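Local coordinates for protein D-mandelate dehydrogenase (Rhodotorula graminis, PDB 2W2K) that probably interconverts D-mandelate and the corresponding 2-oxoacid with a nicotinamide cofactor, as a member of the D-isomer specific 2-hydroxyacid dehydrogenase family, at residues V260-Q263 and D264-I267; E215-A218 and R219-C223; N70-L73 and I74-L77; F313-F316 and E317-T320. All coordinates share one frame; numbering follows the deposited sequence.

How the contacts relate
All four contacts are local, made between neighbouring turns or at helix ends, and each mixes buried with exposed residues. Contacts 1 and 2 lie in the NAD-binding domain around the same parallel sheet, with centres about 17 Å apart; contact 1 starts a helix there and contact 2 ends one. Contact 3 contains both ends of a very short helix beside the other parallel sheet, on the far side of the chain's centre from contact 2. Contact 4 lies in the N-terminal half of helix 310-330, about 26 Å from contact 3 between centres. Serine hydroxyls serve the helix ends, as acceptor in contact 1 and donor in contacts 2 and 3, whereas contact 4 adds a direct salt bridge.

Contact 1 (V260-Q263 and D264-I267); sequences VISQ and DALI
A single water joins Gln263 to Asp264, accepting from Gln263 NE2 at 3.1 Å and donating to Asp264 OD1 at 2.7 Å. Gln263 reaches it through an extended chain whose CG lies opposite the backbone N (chi1 178°). The base of that chain also meets the next turn, where Ile267 CD1 lies 3.8 Å from Gln263 CG. In the backbone, the helix begins with two bonds, Leu266 N to Ser262 O at 3.0 Å and Ile267 N to Gln263 O at 3.0 Å. Ser262 is the N-cap: its OG accepts a weak but fairly straight bond from Ala265 N at 3.3 Å. One residue before the cap, Ile261 lays CG2 against Leu266 CB at 4.2 Å, the pairing across a helix start known as a hydrophobic staple. Polar cap and apolar staple thus bracket the first turn. Glu284 OE1 accepts from Gln263 N, tying this first turn to a neighbouring loop. Helix 263-271 lies between strands 250-254 and 275-280 in sequence; Ile261 and Leu266 pack on Ile252 of the former and on Phe243 of helix 240-245, while Leu266 and Ile267 meet Leu293 of helix 291-294.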
loop_
_atom_site.group_PDB
_atom_site.type_symbol
_atom_site.label_atom_id
_atom_site.label_comp_id
_atom_site.label_asym_id
_atom_site.label_seq_id
_atom_site.Cartn_x
_atom_site.Cartn_y
_atom_site.Cartn_z
ATOM N N VAL B 260 -20.997 -9.361 2.816
ATOM C CA VAL B 260 -21.501 -7.961 2.809
ATOM C C VAL B 260 -21.682 -7.433 1.356
ATOM O O VAL B 260 -22.604 -6.630 1.073
ATOM C CB VAL B 260 -20.676 -7.010 3.728
ATOM C CG1 VAL B 260 -21.198 -5.546 3.638
ATOM C CG2 VAL B 260 -20.709 -7.497 5.182
ATOM N N ILE B 261 -20.832 -7.933 0.444
ATOM C CA ILE B 261 -20.954 -7.650 -1.011
ATOM C C ILE B 261 -21.423 -8.887 -1.797
ATOM O O ILE B 261 -20.840 -9.963 -1.655
ATOM C CB ILE B 261 -19.610 -7.177 -1.635
ATOM C CG1 ILE B 261 -19.045 -5.948 -0.873
ATOM C CG2 ILE B 261 -19.797 -6.848 -3.137
ATOM C CD1 ILE B 261 -17.690 -5.378 -1.456
ATOM N N SER B 262 -22.452 -8.724 -2.636
ATOM C CA SER B 262 -22.941 -9.828 -3.492
ATOM C C SER B 262 -21.892 -10.169 -4.589
ATOM O O SER B 262 -21.583 -9.324 -5.448
ATOM C CB SER B 262 -24.285 -9.448 -4.129
ATOM O OG SER B 262 -24.542 -10.287 -5.263
ATOM N N GLN B 263 -21.330 -11.376 -4.539
ATOM C CA GLN B 263 -20.314 -11.801 -5.526
ATOM C C GLN B 263 -20.796 -11.668 -6.984
ATOM O O GLN B 263 -20.093 -11.109 -7.835
ATOM C CB GLN B 263 -19.805 -13.215 -5.210
ATOM C CG GLN B 263 -18.772 -13.796 -6.205
ATOM C CD GLN B 263 -18.108 -15.050 -5.652
ATOM O OE1 GLN B 263 -17.446 -15.002 -4.613
ATOM N NE2 GLN B 263 -18.295 -16.185 -6.334
ATOM N N ASP B 264 -22.008 -12.144 -7.255
ATOM C CA ASP B 264 -22.568 -12.065 -8.607
ATOM C C ASP B 264 -22.742 -10.629 -9.113
ATOM O O ASP B 264 -22.400 -10.341 -10.267
ATOM C CB ASP B 264 -23.888 -12.851 -8.710
ATOM C CG ASP B 264 -23.694 -14.365 -8.583
ATOM O OD1 ASP B 264 -22.576 -14.877 -8.824
ATOM O OD2 ASP B 264 -24.684 -15.056 -8.255
ATOM N N ALA B 265 -23.240 -9.728 -8.252
ATOM C CA ALA B 265 -23.382 -8.304 -8.621
ATOM C C ALA B 265 -22.025 -7.646 -8.910
ATOM O O ALA B 265 -21.903 -6.828 -9.849
ATOM C CB ALA B 265 -24.118 -7.539 -7.517
ATOM N N LEU B 266 -21.015 -7.995 -8.099
ATOM C CA LEU B 266 -19.646 -7.444 -8.264
ATOM C C LEU B 266 -19.050 -7.869 -9.627
ATOM O O LEU B 266 -18.538 -7.014 -10.388
ATOM C CB LEU B 266 -18.736 -7.868 -7.090
ATOM C CG LEU B 266 -17.246 -7.446 -7.115
ATOM C CD1 LEU B 266 -17.084 -5.921 -7.158
ATOM C CD2 LEU B 266 -16.476 -8.056 -5.937
ATOM N N ILE B 267 -19.151 -9.176 -9.927
ATOM C CA ILE B 267 -18.703 -9.758 -11.216
ATOM C C ILE B 267 -19.325 -9.016 -12.400
ATOM O O ILE B 267 -18.624 -8.640 -13.336
ATOM C CB ILE B 267 -18.992 -11.316 -11.332
ATOM C CG1 ILE B 267 -18.067 -12.132 -10.416
ATOM C CG2 ILE B 267 -18.765 -11.799 -12.767
ATOM C CD1 ILE B 267 -18.647 -13.502 -10.010
HETATM O O HOH W 1 -20.385 -16.407 -8.634
#

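Contact 2 (E215-A218 and R219-C223); sequences EELA and RRSDC
At the C-terminal end of helix 214-220, Ser221 turns its side chain back onto Leu217, one turn earlier, just before the chain enters strand 223-226. Ser221 OG donates to Leu217 O at 2.8 Å, coming from above the carbonyl plane, 39° out of it. The hydroxyl lies opposite its own carbonyl carbon (chi1 -54°), which turns it to the helix end, and Leu217 CD1 packs beside OG at 3.8 Å. The backbone ladder weakens over the same residues. Arg219 N still makes a regular bond to Glu215 O at 3.1 Å, but Arg220 N divides weakly between Glu216 O and Leu217 O, and Ser221 N reaches Ala218 O at 3.4 Å in another weak bond. Water 2 adds to these, donating to Ala218 O at 2.7 Å and to Ser221 O at 2.7 Å, and so bridges the last turn to the departing chain. Arg220 folds its CG to within 3.3 Å of Glu216 O, and its guanidinium forms a salt bridge with Glu209. Ala218 faces Phe242 and Ala245 of helix 240-245. Following edge strand 209-210, the helix carries the chain past strands 189-193 and 165-169 to strand 223-226, the crossover between sheet halves characteristic of a Rossmann-type dinucleotide-binding domain.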
loop_
_atom_site.group_PDB
_atom_site.type_symbol
_atom_site.label_atom_id
_atom_site.label_comp_id
_atom_site.label_asym_id
_atom_site.label_seq_id
_atom_site.Cartn_x
_atom_site.Cartn_y
_atom_site.Cartn_z
ATOM N N GLU B 215 -27.232 4.900 -1.627
ATOM C CA GLU B 215 -27.181 5.376 -3.032
ATOM C C GLU B 215 -26.521 6.766 -3.203
ATOM O O GLU B 215 -25.769 6.982 -4.164
ATOM C CB GLU B 215 -28.544 5.238 -3.746
ATOM C CG GLU B 215 -28.758 3.770 -4.270
ATOM C CD GLU B 215 -30.113 3.529 -4.959
ATOM O OE1 GLU B 215 -30.371 4.135 -6.017
ATOM O OE2 GLU B 215 -30.913 2.719 -4.439
ATOM N N GLU B 216 -26.772 7.684 -2.268
ATOM C CA GLU B 216 -26.066 8.977 -2.209
ATOM C C GLU B 216 -24.541 8.806 -2.028
ATOM O O GLU B 216 -23.730 9.436 -2.732
ATOM C CB GLU B 216 -26.652 9.843 -1.080
ATOM C CG GLU B 216 -28.073 10.341 -1.403
ATOM C CD GLU B 216 -28.766 11.032 -0.233
ATOM O OE1 GLU B 216 -28.175 11.163 0.874
ATOM O OE2 GLU B 216 -29.926 11.474 -0.445
ATOM N N LEU B 217 -24.161 7.930 -1.107
ATOM C CA LEU B 217 -22.735 7.603 -0.891
ATOM C C LEU B 217 -22.098 7.027 -2.152
ATOM O O LEU B 217 -21.050 7.517 -2.586
ATOM C CB LEU B 217 -22.578 6.646 0.318
ATOM C CG LEU B 217 -21.200 6.322 0.950
ATOM C CD1 LEU B 217 -20.371 5.347 0.082
ATOM C CD2 LEU B 217 -20.383 7.586 1.368
ATOM N N ALA B 218 -22.729 6.017 -2.757
ATOM C CA ALA B 218 -22.231 5.404 -4.015
ATOM C C ALA B 218 -21.943 6.441 -5.121
ATOM O O ALA B 218 -20.872 6.427 -5.746
ATOM C CB ALA B 218 -23.222 4.315 -4.510
ATOM N N ARG B 219 -22.890 7.361 -5.336
ATOM C CA ARG B 219 -22.781 8.359 -6.408
ATOM C C ARG B 219 -21.611 9.336 -6.211
ATOM O O ARG B 219 -21.025 9.823 -7.202
ATOM C CB ARG B 219 -24.108 9.133 -6.530
ATOM C CG ARG B 219 -24.169 10.084 -7.727
ATOM C CD ARG B 219 -25.528 10.800 -7.841
ATOM N NE ARG B 219 -25.452 11.806 -8.909
ATOM C CZ ARG B 219 -25.611 11.568 -10.216
ATOM N NH1 ARG B 219 -25.888 10.350 -10.681
ATOM N NH2 ARG B 219 -25.486 12.568 -11.073
ATOM N N ARG B 220 -21.291 9.644 -4.961
ATOM C CA ARG B 220 -20.275 10.690 -4.639
ATOM C C ARG B 220 -18.821 10.165 -4.709
ATOM O O ARG B 220 -17.865 10.964 -4.745
ATOM C CB ARG B 220 -20.533 11.313 -3.250
ATOM C CG ARG B 220 -21.877 12.117 -3.081
ATOM C CD ARG B 220 -21.864 13.503 -3.767
ATOM N NE ARG B 220 -20.873 14.389 -3.153
ATOM C CZ ARG B 220 -21.051 15.052 -2.007
ATOM N NH1 ARG B 220 -22.210 14.989 -1.334
ATOM N NH2 ARG B 220 -20.064 15.802 -1.532
ATOM N N SER B 221 -18.654 8.844 -4.732
ATOM C CA SER B 221 -17.329 8.217 -4.459
ATOM C C SER B 221 -16.455 7.912 -5.691
ATOM O O SER B 221 -16.969 7.526 -6.741
ATOM C CB SER B 221 -17.520 6.919 -3.644
ATOM O OG SER B 221 -18.276 7.159 -2.459
ATOM N N ASP B 222 -15.138 8.065 -5.535
ATOM C CA ASP B 222 -14.158 7.536 -6.500
ATOM C C ASP B 222 -13.668 6.138 -6.080
ATOM O O ASP B 222 -13.427 5.264 -6.938
ATOM C CB ASP B 222 -12.980 8.513 -6.672
ATOM C CG ASP B 222 -13.420 9.859 -7.290
ATOM O OD1 ASP B 222 -13.898 9.853 -8.451
ATOM O OD2 ASP B 222 -13.278 10.903 -6.615
ATOM N N CYS B 223 -13.541 5.926 -4.765
ATOM C CA CYS B 223 -13.320 4.577 -4.205
ATOM C C CYS B 223 -14.203 4.392 -2.954
ATOM O O CYS B 223 -14.160 5.223 -2.033
ATOM C CB CYS B 223 -11.837 4.391 -3.827
ATOM S SG CYS B 223 -11.363 2.680 -3.280
HETATM O O HOH W 2 -18.870 5.753 -7.472
#

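Contact 3 (N70-L73 and I74-L77); sequences NADL and ISHL
A chi1 of 81° sets Ser75 OG between its own backbone N and carbonyl carbon and points it back at the preceding turn, while Asp72, with CG opposite its backbone N (chi1 -168°), extends its carboxylate beside His76. Ser75 OG donates to Asp72 O at 2.8 Å. The same hydroxyl oxygen sits 3.6 Å above the plane of the His76 ring, over its centre. The ring approaches that carbonyl obliquely, bringing His76 CD2 to 3.2 Å from Asp72 O. Asp72 and His76 do not bond directly: Asp72 OD1 and His76 NE2 are 4.2 Å apart, and the carboxylate and ring planes stand 86° to each other. Water 3 spans the gap, donating to Asp72 OD2 at 2.8 Å and lying 3.4 Å from His76 NE2, a weak link.

Helix 71-74 is so short that both ends fall within this contact. Asn70 caps its start, OD1 accepting from Leu73 N at 3.0 Å. At the other end, His76 N bonds to Leu73 O at 3.1 Å, and Ile74 to Leu77 forms a type I turn. Leu73 packs on Phe40 and His76 on Leu44, both of helix 37-45, which also supplies Lys41 for a salt bridge to Asp72 OD2. Held by Lys41 and the water, Asp72 is probably ionised, and its negative charge would tend to favour a protonated His76, although the lysine close by would partly offset that effect.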
loop_
_atom_site.group_PDB
_atom_site.type_symbol
_atom_site.label_atom_id
_atom_site.label_comp_id
_atom_site.label_asym_id
_atom_site.label_seq_id
_atom_site.Cartn_x
_atom_site.Cartn_y
_atom_site.Cartn_z
ATOM N N ASN B 70 -23.439 -23.997 19.626
ATOM C CA ASN B 70 -24.899 -23.880 19.518
ATOM C C ASN B 70 -25.620 -24.098 20.858
ATOM O O ASN B 70 -24.982 -24.421 21.877
ATOM C CB ASN B 70 -25.472 -24.811 18.399
ATOM C CG ASN B 70 -25.159 -26.305 18.605
ATOM O OD1 ASN B 70 -24.653 -26.734 19.644
ATOM N ND2 ASN B 70 -25.487 -27.112 17.596
ATOM N N ALA B 71 -26.942 -23.925 20.855
ATOM C CA ALA B 71 -27.775 -24.178 22.049
ATOM C C ALA B 71 -27.577 -25.578 22.676
ATOM O O ALA B 71 -27.530 -25.696 23.921
ATOM C CB ALA B 71 -29.257 -23.943 21.724
ATOM N N ASP B 72 -27.495 -26.628 21.842
ATOM C CA ASP B 72 -27.321 -28.011 22.352
ATOM C C ASP B 72 -25.987 -28.211 23.096
ATOM O O ASP B 72 -25.968 -28.809 24.167
ATOM C CB ASP B 72 -27.481 -29.086 21.259
ATOM C CG ASP B 72 -27.585 -30.519 21.845
ATOM O OD1 ASP B 72 -28.514 -30.795 22.642
ATOM O OD2 ASP B 72 -26.740 -31.373 21.523
ATOM N N LEU B 73 -24.885 -27.735 22.502
ATOM C CA LEU B 73 -23.561 -27.762 23.167
ATOM C C LEU B 73 -23.590 -26.995 24.509
ATOM O O LEU B 73 -23.149 -27.516 25.562
ATOM C CB LEU B 73 -22.485 -27.200 22.206
ATOM C CG LEU B 73 -21.003 -27.204 22.652
ATOM C CD1 LEU B 73 -20.062 -27.223 21.483
ATOM C CD2 LEU B 73 -20.695 -25.984 23.558
ATOM N N ILE B 74 -24.096 -25.765 24.461
ATOM C CA ILE B 74 -24.158 -24.860 25.629
ATOM C C ILE B 74 -24.984 -25.437 26.806
ATOM O O ILE B 74 -24.656 -25.206 27.991
ATOM C CB ILE B 74 -24.655 -23.437 25.180
ATOM C CG1 ILE B 74 -23.557 -22.734 24.344
ATOM C CG2 ILE B 74 -25.089 -22.558 26.352
ATOM C CD1 ILE B 74 -24.024 -21.467 23.581
ATOM N N SER B 75 -26.030 -26.198 26.474
ATOM C CA SER B 75 -26.900 -26.830 27.476
ATOM C C SER B 75 -26.155 -27.816 28.400
ATOM O O SER B 75 -26.659 -28.163 29.479
ATOM C CB SER B 75 -28.119 -27.520 26.818
ATOM O OG SER B 75 -27.789 -28.808 26.289
ATOM N N HIS B 76 -24.969 -28.266 27.990
ATOM C CA HIS B 76 -24.204 -29.234 28.798
ATOM C C HIS B 76 -23.020 -28.619 29.561
ATOM O O HIS B 76 -22.254 -29.355 30.155
ATOM C CB HIS B 76 -23.714 -30.403 27.931
ATOM C CG HIS B 76 -24.835 -31.161 27.275
ATOM N ND1 HIS B 76 -25.813 -31.809 27.999
ATOM C CD2 HIS B 76 -25.153 -31.338 25.971
ATOM C CE1 HIS B 76 -26.679 -32.366 27.168
ATOM N NE2 HIS B 76 -26.302 -32.093 25.932
ATOM N N LEU B 77 -22.851 -27.297 29.511
ATOM C CA LEU B 77 -21.766 -26.654 30.275
ATOM C C LEU B 77 -22.069 -26.675 31.792
ATOM O O LEU B 77 -23.237 -26.582 32.192
ATOM C CB LEU B 77 -21.526 -25.227 29.757
ATOM C CG LEU B 77 -21.012 -25.051 28.323
ATOM C CD1 LEU B 77 -21.372 -23.649 27.769
ATOM C CD2 LEU B 77 -19.482 -25.306 28.231
HETATM O O HOH W 3 -26.278 -33.690 22.945
#

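Contact 4 (F313-F316 and E317-T320); sequences FHEF and ERLT
Glu315 and Arg318 lie side by side along one flank of the helix and join in a salt bridge of two bonds. Arg318 presents its side-on edge: NE donates to Glu315 OE1 at 2.9 Å and NH2 to Glu315 OE2 at 2.8 Å, with both acceptors near the guanidinium plane. The carboxylate is turned 42° against that plane, and both nitrogens approach it out of its plane, OE1 being met from above and OE2 on the syn side but tilted. A bend in each chain, at chi2 of Glu315 (77°) and chi3 of Arg318 (76°), brings the two ends level. Leu319 lies against the acid's chain from the next turn, its CD1 3.9 Å from Glu315 CG. On another side of the helix, Phe316 O takes two donors, Thr320 N at 3.1 Å and Thr320 OG1 at 2.9 Å, from opposite faces of its plane. Farther out, the carboxylate of Glu317 accepts from the backbone nitrogens of Arg14, His15 and Leu16, and Phe313 packs on the backbone of the neighbouring subunit. Phe316 touches Ser109 and Ala112 and lies near Gly307, an NAD-binding residue whose cofactor is absent from this chain. Helix 310-330 follows the last strand of the NAD-binding sheet and leads back to the N-terminal domain, as in the two-domain fold of D-2-hydroxyacid dehydrogenases.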
loop_
_atom_site.group_PDB
_atom_site.type_symbol
_atom_site.label_atom_id
_atom_site.label_comp_id
_atom_site.label_asym_id
_atom_site.label_seq_id
_atom_site.Cartn_x
_atom_site.Cartn_y
_atom_site.Cartn_z
ATOM N N PHE B 313 -1.638 -10.413 17.690
ATOM C CA PHE B 313 -1.663 -11.666 18.469
ATOM C C PHE B 313 -1.183 -11.428 19.915
ATOM O O PHE B 313 -1.729 -12.032 20.860
ATOM C CB PHE B 313 -0.806 -12.769 17.788
ATOM C CG PHE B 313 -1.171 -13.067 16.347
ATOM C CD1 PHE B 313 -2.477 -12.916 15.872
ATOM C CD2 PHE B 313 -0.194 -13.549 15.461
ATOM C CE1 PHE B 313 -2.793 -13.210 14.525
ATOM C CE2 PHE B 313 -0.507 -13.844 14.115
ATOM C CZ PHE B 313 -1.804 -13.679 13.658
ATOM N N HIS B 314 -0.177 -10.561 20.098
ATOM C CA HIS B 314 0.255 -10.127 21.456
ATOM C C HIS B 314 -0.947 -9.552 22.235
ATOM O O HIS B 314 -1.171 -9.880 23.422
ATOM C CB HIS B 314 1.352 -9.048 21.371
ATOM C CG HIS B 314 2.751 -9.580 21.220
ATOM N ND1 HIS B 314 3.113 -10.504 20.260
ATOM C CD2 HIS B 314 3.883 -9.302 21.913
ATOM C CE1 HIS B 314 4.404 -10.779 20.376
ATOM N NE2 HIS B 314 4.895 -10.058 21.366
ATOM N N GLU B 315 -1.717 -8.681 21.577
ATOM C CA GLU B 315 -2.875 -8.071 22.233
ATOM C C GLU B 315 -4.050 -9.059 22.484
ATOM O O GLU B 315 -4.736 -8.938 23.522
ATOM C CB GLU B 315 -3.283 -6.750 21.539
ATOM C CG GLU B 315 -4.360 -5.932 22.268
ATOM C CD GLU B 315 -3.865 -5.127 23.502
ATOM O OE1 GLU B 315 -2.685 -5.253 23.941
ATOM O OE2 GLU B 315 -4.711 -4.362 24.034
ATOM N N PHE B 316 -4.278 -10.028 21.578
ATOM C CA PHE B 316 -5.252 -11.134 21.831
ATOM C C PHE B 316 -4.890 -11.888 23.141
ATOM O O PHE B 316 -5.754 -12.123 23.998
ATOM C CB PHE B 316 -5.334 -12.187 20.673
ATOM C CG PHE B 316 -6.016 -11.710 19.405
ATOM C CD1 PHE B 316 -6.837 -10.568 19.373
ATOM C CD2 PHE B 316 -5.845 -12.437 18.223
ATOM C CE1 PHE B 316 -7.458 -10.151 18.140
ATOM C CE2 PHE B 316 -6.457 -12.042 17.016
ATOM C CZ PHE B 316 -7.275 -10.894 16.987
ATOM N N GLU B 317 -3.621 -12.298 23.277
ATOM C CA GLU B 317 -3.147 -12.987 24.500
ATOM C C GLU B 317 -3.268 -12.108 25.753
ATOM O O GLU B 317 -3.752 -12.587 26.791
ATOM C CB GLU B 317 -1.699 -13.510 24.303
ATOM C CG GLU B 317 -1.643 -14.638 23.243
ATOM C CD GLU B 317 -0.323 -15.428 23.189
ATOM O OE1 GLU B 317 0.633 -15.105 23.937
ATOM O OE2 GLU B 317 -0.266 -16.385 22.366
ATOM N N ARG B 318 -2.857 -10.830 25.670
ATOM C CA ARG B 318 -2.990 -9.909 26.837
ATOM C C ARG B 318 -4.457 -9.690 27.264
ATOM O O ARG B 318 -4.771 -9.766 28.457
ATOM C CB ARG B 318 -2.313 -8.536 26.582
ATOM C CG ARG B 318 -2.260 -7.614 27.868
ATOM C CD ARG B 318 -1.782 -6.180 27.526
ATOM N NE ARG B 318 -2.828 -5.386 26.865
ATOM C CZ ARG B 318 -3.804 -4.723 27.498
ATOM N NH1 ARG B 318 -3.905 -4.743 28.832
ATOM N NH2 ARG B 318 -4.689 -4.030 26.797
ATOM N N LEU B 319 -5.356 -9.424 26.303
ATOM C CA LEU B 319 -6.774 -9.154 26.635
ATOM C C LEU B 319 -7.488 -10.386 27.230
ATOM O O LEU B 319 -8.178 -10.275 28.258
ATOM C CB LEU B 319 -7.541 -8.593 25.406
ATOM C CG LEU B 319 -7.260 -7.114 25.039
ATOM C CD1 LEU B 319 -7.926 -6.804 23.682
ATOM C CD2 LEU B 319 -7.767 -6.162 26.134
ATOM N N THR B 320 -7.325 -11.549 26.603
ATOM C CA THR B 320 -7.985 -12.783 27.116
ATOM C C THR B 320 -7.565 -13.111 28.560
ATOM O O THR B 320 -8.431 -13.355 29.422
ATOM C CB THR B 320 -7.794 -14.015 26.186
ATOM O OG1 THR B 320 -6.391 -14.249 25.936
ATOM C CG2 THR B 320 -8.573 -13.821 24.829
#